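Local coordinates for capsid protein (PDB 5YKZ) that forms the protruding domain of a shrimp nodavirus capsid, which pairs with a second copy to build the dimeric spikes of the virus particle, at residues 43-47 and 48-52. Numbering follows the deposited sequence.
Sequences PAFLE and QNFQS
Phe50 sets the edge of its ring over one face of Phe45, with Phe50 CZ 3.8 Å above the plane of the Phe45 ring, over its centre. The two rings form a T-shaped pair, their planes at 85° and their centroids 5.0 Å apart; the closest atoms are Phe45 CE1 and Phe50 CE2, at 3.5 Å. With chi1 at 58°, Phe45 holds its ring between its own backbone N and carbonyl carbon, presenting a face to the residue five positions on. Between them the chain turns a corner at Glu47, whose phi and psi are both positive, and this bend brings Gln48 beside Phe50. Gln48 CB lies over one face of Phe50, 3.5 Å above the ring plane and offset toward the rim. Beyond CG the Gln48 chain folds back on itself, and Gln48 NE2 donates to Leu46 O at 3.0 Å, with an N-H...O angle of 162°, from above the carbonyl plane. The other end of the amide, OE1, accepts from the backbone N of Thr109. Further on, Asn49 OD1 takes the backbone N of Gln51 in an Asx turn, within the type I turn from Asn49 to Ser52.

Ile72 and Val81 of the same chain also pack against Phe45, as does Val81 of the second subunit. At the dimer interface, Phe45 and Gln48 pair with an antiparallel strand of the second subunit, whose Thr80 OG1 bonds to Glu47 N. Bonded at both ends, the Gln48 amide should be fixed in rotation, while the edge-to-face pair holds the loop against the last residues of the strand.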
loop_
_atom_site.group_PDB
_atom_site.type_symbol
_atom_site.label_atom_id
_atom_site.label_comp_id
_atom_site.label_asym_id
_atom_site.label_seq_id
_atom_site.Cartn_x
_atom_site.Cartn_y
_atom_site.Cartn_z
ATOM N N PRO B 43 2.608 2.676 -0.359
ATOM C CA PRO B 43 1.921 3.250 -1.531
ATOM C C PRO B 43 0.421 3.124 -1.475
ATOM O O PRO B 43 -0.084 2.151 -0.894
ATOM C CB PRO B 43 2.478 2.398 -2.695
ATOM C CG PRO B 43 2.798 1.069 -2.035
ATOM C CD PRO B 43 3.323 1.407 -0.687
ATOM N N ALA B 44 -0.298 3.958 -2.159
ATOM C CA ALA B 44 -1.753 3.885 -2.292
ATOM C C ALA B 44 -2.209 4.746 -3.429
ATOM O O ALA B 44 -1.575 5.828 -3.689
ATOM C CB ALA B 44 -2.462 4.300 -1.014
ATOM N N PHE B 45 -3.344 4.453 -4.038
ATOM C CA PHE B 45 -3.976 5.380 -4.959
ATOM C C PHE B 45 -5.446 5.001 -5.069
ATOM O O PHE B 45 -5.846 3.858 -4.753
ATOM C CB PHE B 45 -3.287 5.426 -6.318
ATOM C CG PHE B 45 -3.225 4.093 -7.001
ATOM C CD1 PHE B 45 -4.306 3.544 -7.608
ATOM C CD2 PHE B 45 -2.047 3.395 -7.007
ATOM C CE1 PHE B 45 -4.199 2.261 -8.223
ATOM C CE2 PHE B 45 -1.953 2.174 -7.583
ATOM C CZ PHE B 45 -3.033 1.620 -8.179
ATOM N N LEU B 46 -6.271 5.935 -5.513
ATOM C CA LEU B 46 -7.702 5.808 -5.470
ATOM C C LEU B 46 -8.341 6.168 -6.788
ATOM O O LEU B 46 -8.184 7.319 -7.254
ATOM C CB LEU B 46 -8.241 6.705 -4.329
ATOM C CG LEU B 46 -9.694 6.652 -4.109
ATOM C CD1 LEU B 46 -10.245 5.301 -3.719
ATOM C CD2 LEU B 46 -10.118 7.605 -3.021
ATOM N N GLU B 47 -9.101 5.272 -7.344
ATOM C CA GLU B 47 -9.994 5.581 -8.458
ATOM C C GLU B 47 -9.271 6.245 -9.597
ATOM O O GLU B 47 -9.744 7.296 -10.122
ATOM C CB GLU B 47 -11.218 6.331 -7.987
ATOM C CG GLU B 47 -12.060 5.516 -7.010
ATOM C CD GLU B 47 -13.049 6.274 -6.172
ATOM O OE1 GLU B 47 -13.759 5.569 -5.376
ATOM O OE2 GLU B 47 -13.045 7.517 -6.164
ATOM N N GLN B 48 -8.186 5.667 -10.089
ATOM C CA GLN B 48 -7.383 6.207 -11.214
ATOM C C GLN B 48 -7.663 5.538 -12.459
ATOM O O GLN B 48 -7.823 4.323 -12.524
ATOM C CB GLN B 48 -5.869 6.134 -10.866
ATOM C CG GLN B 48 -5.500 6.981 -9.695
ATOM C CD GLN B 48 -5.784 8.412 -9.909
ATOM O OE1 GLN B 48 -5.235 8.976 -10.877
ATOM N NE2 GLN B 48 -6.532 8.990 -9.080
ATOM N N ASN B 49 -7.679 6.312 -13.567
ATOM C CA ASN B 49 -7.733 5.765 -14.899
ATOM C C ASN B 49 -6.391 5.868 -15.545
ATOM O O ASN B 49 -6.052 6.908 -16.127
ATOM C CB ASN B 49 -8.781 6.456 -15.754
ATOM C CG ASN B 49 -8.807 5.898 -17.106
ATOM O OD1 ASN B 49 -8.210 4.916 -17.435
ATOM N ND2 ASN B 49 -9.668 6.516 -17.958
ATOM N N PHE B 50 -5.570 4.824 -15.398
ATOM C CA PHE B 50 -4.218 4.798 -15.965
ATOM C C PHE B 50 -4.248 4.556 -17.439
ATOM O O PHE B 50 -3.151 4.562 -18.014
ATOM C CB PHE B 50 -3.365 3.714 -15.242
ATOM C CG PHE B 50 -3.160 3.958 -13.792
ATOM C CD1 PHE B 50 -2.250 4.939 -13.344
ATOM C CD2 PHE B 50 -3.797 3.237 -12.806
ATOM C CE1 PHE B 50 -2.025 5.125 -12.036
ATOM C CE2 PHE B 50 -3.574 3.421 -11.479
ATOM C CZ PHE B 50 -2.679 4.401 -11.091
ATOM N N GLN B 51 -5.398 4.372 -18.053
ATOM C CA GLN B 51 -5.559 4.090 -19.503
ATOM C C GLN B 51 -6.229 5.237 -20.152
ATOM O O GLN B 51 -6.738 5.049 -21.309
ATOM C CB GLN B 51 -6.326 2.798 -19.684
ATOM C CG GLN B 51 -5.506 1.642 -19.141
ATOM C CD GLN B 51 -6.119 0.246 -19.354
ATOM O OE1 GLN B 51 -7.130 0.085 -20.019
ATOM N NE2 GLN B 51 -5.545 -0.733 -18.696
ATOM N N SER B 52 -6.173 6.417 -19.637
ATOM C CA SER B 52 -6.767 7.627 -20.239
ATOM C C SER B 52 -5.967 8.017 -21.474
ATOM O O SER B 52 -6.487 8.834 -22.272
ATOM C CB SER B 52 -6.823 8.760 -19.234
ATOM O OG SER B 52 -5.624 8.907 -18.513
#